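PDB 5F7U: cycloalternan-forming enzyme from Listeria monocytogenes serovar 1/2a, which belongs to glycoside hydrolase family 31, joining a TIM-barrel domain to several beta-rich domains, among them a family 6 carbohydrate-binding module. Local coordinates for residues P940-F945 / F1056-I1061; M991-S996 / V1029-T1034. The protein carries 1 engineered substitution. All coordinates share one frame; numbering follows the deposited sequence.

Both contacts lie in the all-beta family 6 carbohydrate-binding module, about 10 Å apart between centres, and they share one sheet: strand 1054-1062 of contact 1 runs beside strand 987-996 of contact 2. The two strands are joined by a probable hydrogen bond from E992 N to V1060 O, 2.7 Å, and by a salt bridge of 2.8 Å between D1057 OD2 and R994 NH1. Contact 1 supplies three residues, through four oxygens, of a magnesium site and, through E944 and F945, part of a glycan pocket. Contact 2 carries the sheet on, away from the metal; the side chain of Y995 remains about 10 Å from a magnesium ion and from a glucose.

Contact 1: P940-F945 / F1056-I1061; sequences PYEAEF and FDHVVI. With MG (magnesium ion), chain G; GLC (alpha-D-glucopyranose), chain B.
Y941 pairs with V1059 through two backbone hydrogen bonds: Y941 N gives one to V1059 O at 2.8 Å, and V1059 N returns one to Y941 O at 3.0 Å. With its CG beside the backbone N (chi1 -70°), the Y941 side chain leaves CB against V1059 CG2 and brings the ring edge past V1059 O, while CE1 approaches I1061 CG1. A long aromatic suits this place because its phenol packs on apolar neighbours yet its OH ends in a hydrogen bond to D981 N. P940 has no N-H to give, but its ring is a good apolar block: CB sits 3.5 Å above the H1058 imidazole plane in a CH-pi contact, and CG touches V1060 CG2. Beyond E942 the chain turns into a short 3-10 segment, and A943 N bonds to D1057 O at 3.1 Å from above the carbonyl plane. A943 CB, a small methyl, lies over a face of the F1056 ring, 4.1 Å from its centroid. Carboxylates from both segments meet at a magnesium ion, bound by E942 OE1, D1057 OD1 and E944 OE1 at 2.2 Å each, by E944 OE2 at a longer 2.6 Å, and by the carbonyl oxygens of T961 and G964. The metal probably offsets the acids' mutual repulsion. E942 OE2 is hydrogen-bonded to N916 ND2, leaving OE1 to the metal, and F945 CD1 approaches the glucose O5 at 3.6 Å. D1057 and H1058 both face R994 of strand 987-996, a classic beta bulge, while F1056 makes a backbone hydrogen bond with V966 of strand 965-968 and strand 975-981 packs on Y941 and V1059 through I980.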
loop_
_atom_site.group_PDB
_atom_site.type_symbol
_atom_site.label_atom_id
_atom_site.label_comp_id
_atom_site.label_asym_id
_atom_site.label_seq_id
_atom_site.Cartn_x
_atom_site.Cartn_y
_atom_site.Cartn_z
ATOM N N PRO A 940 2.284 34.476 11.183
ATOM C CA PRO A 940 3.081 34.635 12.393
ATOM C C PRO A 940 3.553 33.300 12.972
ATOM O O PRO A 940 2.923 32.253 12.733
ATOM C CB PRO A 940 2.102 35.278 13.387
ATOM C CG PRO A 940 1.076 35.947 12.529
ATOM C CD PRO A 940 0.930 35.039 11.348
ATOM N N TYR A 941 4.679 33.360 13.686
ATOM C CA TYR A 941 5.127 32.291 14.572
ATOM C C TYR A 941 4.552 32.606 15.953
ATOM O O TYR A 941 4.986 33.559 16.612
ATOM C CB TYR A 941 6.664 32.279 14.638
ATOM C CG TYR A 941 7.318 31.829 13.353
ATOM C CD1 TYR A 941 7.497 32.711 12.274
ATOM C CD2 TYR A 941 7.735 30.500 13.207
ATOM C CE1 TYR A 941 8.085 32.282 11.085
ATOM C CE2 TYR A 941 8.343 30.067 12.043
ATOM C CZ TYR A 941 8.493 30.951 10.977
ATOM O OH TYR A 941 9.096 30.488 9.819
ATOM N N GLU A 942 3.575 31.813 16.383
ATOM C CA GLU A 942 2.851 32.110 17.623
ATOM C C GLU A 942 3.710 31.799 18.840
ATOM O O GLU A 942 4.308 30.702 18.940
ATOM C CB GLU A 942 1.518 31.342 17.684
ATOM C CG GLU A 942 0.509 31.755 16.615
ATOM C CD GLU A 942 0.099 33.220 16.687
ATOM O OE1 GLU A 942 0.202 33.863 17.775
ATOM O OE2 GLU A 942 -0.367 33.733 15.636
ATOM N N ALA A 943 3.785 32.763 19.764
ATOM C CA ALA A 943 4.578 32.576 20.971
ATOM C C ALA A 943 4.070 31.396 21.806
ATOM O O ALA A 943 4.861 30.674 22.415
ATOM C CB ALA A 943 4.620 33.859 21.796
ATOM N N GLU A 944 2.750 31.191 21.795
ATOM C CA GLU A 944 2.109 30.117 22.562
ATOM C C GLU A 944 2.467 28.709 22.032
ATOM O O GLU A 944 2.271 27.704 22.740
ATOM C CB GLU A 944 0.583 30.336 22.629
ATOM C CG GLU A 944 -0.138 30.395 21.285
ATOM C CD GLU A 944 -0.335 31.801 20.699
ATOM O OE1 GLU A 944 0.476 32.741 20.878
ATOM O OE2 GLU A 944 -1.336 31.968 19.990
ATOM N N PHE A 945 2.991 28.655 20.803
ATOM C CA PHE A 945 3.482 27.393 20.212
ATOM C C PHE A 945 4.992 27.214 20.366
ATOM O O PHE A 945 5.554 26.176 19.959
ATOM C CB PHE A 945 3.098 27.255 18.729
ATOM C CG PHE A 945 1.620 27.355 18.436
ATOM C CD1 PHE A 945 0.638 27.012 19.386
ATOM C CD2 PHE A 945 1.202 27.769 17.169
ATOM C CE1 PHE A 945 -0.728 27.114 19.078
ATOM C CE2 PHE A 945 -0.157 27.861 16.850
ATOM C CZ PHE A 945 -1.126 27.531 17.808
ATOM N N PHE A 1056 3.241 38.301 25.319
ATOM C CA PHE A 1056 3.992 38.096 24.071
ATOM C C PHE A 1056 3.123 37.285 23.103
ATOM O O PHE A 1056 2.885 36.102 23.316
ATOM C CB PHE A 1056 5.323 37.420 24.442
ATOM C CG PHE A 1056 6.300 37.211 23.295
ATOM C CD1 PHE A 1056 6.165 37.840 22.048
ATOM C CD2 PHE A 1056 7.415 36.397 23.513
ATOM C CE1 PHE A 1056 7.111 37.615 21.032
ATOM C CE2 PHE A 1056 8.355 36.169 22.513
ATOM C CZ PHE A 1056 8.216 36.792 21.272
ATOM N N ASP A 1057 2.623 37.948 22.062
ATOM C CA ASP A 1057 1.665 37.333 21.136
ATOM C C ASP A 1057 2.312 36.416 20.086
ATOM O O ASP A 1057 1.966 35.241 19.967
ATOM C CB ASP A 1057 0.830 38.409 20.428
ATOM C CG ASP A 1057 -0.300 37.816 19.585
ATOM O OD1 ASP A 1057 -0.648 36.609 19.746
ATOM O OD2 ASP A 1057 -0.828 38.575 18.754
ATOM N N HIS A 1058 3.228 36.976 19.313
ATOM C CA HIS A 1058 3.801 36.292 18.146
ATOM C C HIS A 1058 4.994 37.061 17.616
ATOM O O HIS A 1058 5.219 38.198 18.018
ATOM C CB HIS A 1058 2.749 36.114 17.017
ATOM C CG HIS A 1058 2.354 37.380 16.295
ATOM N ND1 HIS A 1058 1.042 37.664 15.977
ATOM C CD2 HIS A 1058 3.087 38.393 15.772
ATOM C CE1 HIS A 1058 0.982 38.799 15.300
ATOM N NE2 HIS A 1058 2.210 39.266 15.166
ATOM N N VAL A 1059 5.735 36.419 16.713
ATOM C CA VAL A 1059 6.685 37.124 15.847
ATOM C C VAL A 1059 6.326 36.925 14.373
ATOM O O VAL A 1059 5.780 35.880 13.990
ATOM C CB VAL A 1059 8.177 36.767 16.128
ATOM C CG1 VAL A 1059 8.563 37.085 17.578
ATOM C CG2 VAL A 1059 8.478 35.316 15.801
ATOM N N VAL A 1060 6.614 37.944 13.560
ATOM C CA VAL A 1060 6.464 37.872 12.106
ATOM C C VAL A 1060 7.827 38.159 11.493
ATOM O O VAL A 1060 8.518 39.093 11.932
ATOM C CB VAL A 1060 5.362 38.845 11.589
ATOM C CG1 VAL A 1060 5.424 39.011 10.074
ATOM C CG2 VAL A 1060 3.985 38.317 11.987
ATOM N N ILE A 1061 8.223 37.361 10.496
ATOM C CA ILE A 1061 9.455 37.621 9.752
ATOM C C ILE A 1061 9.074 38.269 8.427
ATOM O O ILE A 1061 8.243 37.728 7.684
ATOM C CB ILE A 1061 10.290 36.327 9.496
ATOM C CG1 ILE A 1061 10.568 35.550 10.805
ATOM C CG2 ILE A 1061 11.586 36.649 8.733
ATOM C CD1 ILE A 1061 11.327 36.301 11.899
HETATM MG MG MG G . -0.537 34.400 19.789
HETATM C C1 GLC B . -0.321 25.128 22.977
HETATM C C2 GLC B . -1.429 26.192 22.938
HETATM C C3 GLC B . -2.787 25.568 22.600
HETATM C C4 GLC B . -2.739 24.763 21.303
HETATM C C5 GLC B . -1.580 23.770 21.378
HETATM C C6 GLC B . -1.380 23.003 20.082
HETATM O O2 GLC B . -1.483 26.907 24.177
HETATM O O3 GLC B . -3.764 26.596 22.455
HETATM O O4 GLC B . -3.973 24.052 21.110
HETATM O O5 GLC B . -0.342 24.430 21.716
HETATM O O6 GLC B . -0.302 22.098 20.354
#

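Contact 2: M991-S996 / V1029-T1034; sequences MEVRYS and VEVPVT
M991 and V1031 form a hydrogen-bonded antiparallel pair in one sheet of the beta-sandwich, the jelly-roll fold of family 6 carbohydrate-binding modules. M991 N donates to V1031 O at 2.7 Å and V1031 N to M991 O at 2.8 Å; V993 and V1029 repeat the pattern with two further bonds. Between these pairs E992 and E1030 form the non-hydrogen-bonded pair, on the opposite side of the sheet from the methionine and valines. The M991 side chain starts with CB lying 3.6 Å from V1031 O and also close to V1033 CG1. Two extended torsions (chi1 177°, chi2 175°) then carry CG and SD into the interior, where the side chain packs on V1042 and F1044 of strand 1039-1045. A turn about the CG-SD bond (chi3 66°) swings CE back over the valines, 3.8 Å from V1033 CG1 and 4.0 Å from V1031 CG1. A flexible, unbranched thioether can bend to fit against two beta-branched neighbours, whose compact side chains in turn favour the extended backbone. V993 CG2 adds to the same apolar layer by meeting V1031 CG2. The glutamates suit the more solvent-accessible face: their OE2 atoms come within 4.4 Å, and K1062 NZ makes a salt bridge to each, which should relieve the repulsion. Past the V993-V1029 pair, the Y995 side chain crosses that of V1029 at a slant, and its CE1 rests 3.7 Å from V1029 CG2, while its OH takes part in hydrogen bonds with P1018 O and N1027 ND2.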
loop_
_atom_site.group_PDB
_atom_site.type_symbol
_atom_site.label_atom_id
_atom_site.label_comp_id
_atom_site.label_asym_id
_atom_site.label_seq_id
_atom_site.Cartn_x
_atom_site.Cartn_y
_atom_site.Cartn_z
ATOM N N MET A 991 12.304 41.237 12.086
ATOM C CA MET A 991 11.430 40.455 12.956
ATOM C C MET A 991 10.464 41.390 13.700
ATOM O O MET A 991 10.903 42.233 14.496
ATOM C CB MET A 991 12.279 39.626 13.926
ATOM C CG MET A 991 11.453 38.820 14.925
ATOM S SD MET A 991 12.450 37.746 15.975
ATOM C CE MET A 991 13.397 38.943 16.935
ATOM N N GLU A 992 9.164 41.281 13.399
ATOM C CA GLU A 992 8.126 41.985 14.149
ATOM C C GLU A 992 7.857 41.225 15.435
ATOM O O GLU A 992 7.664 40.018 15.400
ATOM C CB GLU A 992 6.807 42.033 13.378
ATOM C CG GLU A 992 6.801 42.893 12.126
ATOM C CD GLU A 992 5.404 43.018 11.526
ATOM O OE1 GLU A 992 4.492 42.249 11.907
ATOM O OE2 GLU A 992 5.196 43.891 10.670
ATOM N N VAL A 993 7.869 41.936 16.552
ATOM C CA VAL A 993 7.551 41.352 17.863
ATOM C C VAL A 993 6.262 42.020 18.345
ATOM O O VAL A 993 6.256 43.230 18.618
ATOM C CB VAL A 993 8.709 41.557 18.888
ATOM C CG1 VAL A 993 8.301 41.014 20.272
ATOM C CG2 VAL A 993 9.996 40.878 18.399
ATOM N N ARG A 994 5.183 41.241 18.443
ATOM C CA ARG A 994 3.886 41.748 18.881
ATOM C C ARG A 994 3.635 41.381 20.334
ATOM O O ARG A 994 3.672 40.215 20.711
ATOM C CB ARG A 994 2.739 41.262 17.974
ATOM C CG ARG A 994 1.405 41.944 18.271
ATOM C CD ARG A 994 0.392 41.715 17.173
ATOM N NE ARG A 994 -0.795 42.577 17.298
ATOM C CZ ARG A 994 -2.007 42.167 17.677
ATOM N NH1 ARG A 994 -2.238 40.892 17.999
ATOM N NH2 ARG A 994 -3.006 43.046 17.730
ATOM N N TYR A 995 3.350 42.401 21.141
ATOM C CA TYR A 995 3.351 42.247 22.589
ATOM C C TYR A 995 2.426 43.287 23.208
ATOM O O TYR A 995 2.033 44.265 22.554
ATOM C CB TYR A 995 4.777 42.467 23.141
ATOM C CG TYR A 995 5.165 43.931 23.061
ATOM C CD1 TYR A 995 5.537 44.504 21.839
ATOM C CD2 TYR A 995 5.073 44.755 24.184
ATOM C CE1 TYR A 995 5.840 45.857 21.743
ATOM C CE2 TYR A 995 5.374 46.105 24.103
ATOM C CZ TYR A 995 5.759 46.640 22.883
ATOM O OH TYR A 995 6.040 47.978 22.823
ATOM N N SER A 996 2.144 43.111 24.490
ATOM C CA SER A 996 1.524 44.175 25.266
ATOM C C SER A 996 2.379 44.430 26.510
ATOM O O SER A 996 2.991 43.507 27.057
ATOM C CB SER A 996 0.096 43.787 25.633
ATOM O OG SER A 996 -0.571 44.852 26.280
ATOM N N VAL A 1029 7.041 45.929 17.578
ATOM C CA VAL A 1029 8.384 46.512 17.493
ATOM C C VAL A 1029 9.131 45.729 16.420
ATOM O O VAL A 1029 8.987 44.509 16.335
ATOM C CB VAL A 1029 9.106 46.449 18.865
ATOM C CG1 VAL A 1029 10.619 46.580 18.742
ATOM C CG2 VAL A 1029 8.568 47.524 19.801
ATOM N N GLU A 1030 9.908 46.443 15.602
ATOM C CA GLU A 1030 10.653 45.842 14.501
ATOM C C GLU A 1030 12.110 45.665 14.899
ATOM O O GLU A 1030 12.786 46.630 15.266
ATOM C CB GLU A 1030 10.495 46.698 13.233
ATOM C CG GLU A 1030 9.090 46.589 12.616
ATOM C CD GLU A 1030 8.908 47.349 11.301
ATOM O OE1 GLU A 1030 9.906 47.810 10.719
ATOM O OE2 GLU A 1030 7.748 47.494 10.845
ATOM N N VAL A 1031 12.587 44.425 14.837
ATOM C CA VAL A 1031 13.932 44.048 15.298
ATOM C C VAL A 1031 14.740 43.535 14.091
ATOM O O VAL A 1031 14.285 42.588 13.422
ATOM C CB VAL A 1031 13.851 42.938 16.387
ATOM C CG1 VAL A 1031 15.241 42.530 16.875
ATOM C CG2 VAL A 1031 12.962 43.373 17.555
ATOM N N PRO A 1032 15.934 44.127 13.820
ATOM C CA PRO A 1032 16.785 43.608 12.738
ATOM C C PRO A 1032 17.440 42.287 13.134
ATOM O O PRO A 1032 18.037 42.183 14.227
ATOM C CB PRO A 1032 17.843 44.713 12.532
ATOM C CG PRO A 1032 17.885 45.461 13.817
ATOM C CD PRO A 1032 16.567 45.267 14.531
ATOM N N VAL A 1033 17.288 41.271 12.270
ATOM C CA VAL A 1033 17.864 39.947 12.501
ATOM C C VAL A 1033 18.555 39.471 11.230
ATOM O O VAL A 1033 18.251 39.954 10.129
ATOM C CB VAL A 1033 16.811 38.889 12.973
ATOM C CG1 VAL A 1033 16.134 39.307 14.281
ATOM C CG2 VAL A 1033 15.773 38.593 11.896
ATOM N N THR A 1034 19.484 38.532 11.387
ATOM C CA THR A 1034 20.153 37.914 10.249
ATOM C C THR A 1034 19.813 36.437 10.331
ATOM O O THR A 1034 20.101 35.783 11.354
ATOM C CB THR A 1034 21.674 38.139 10.310
ATOM O OG1 THR A 1034 21.940 39.542 10.250
ATOM C CG2 THR A 1034 22.371 37.457 9.143
#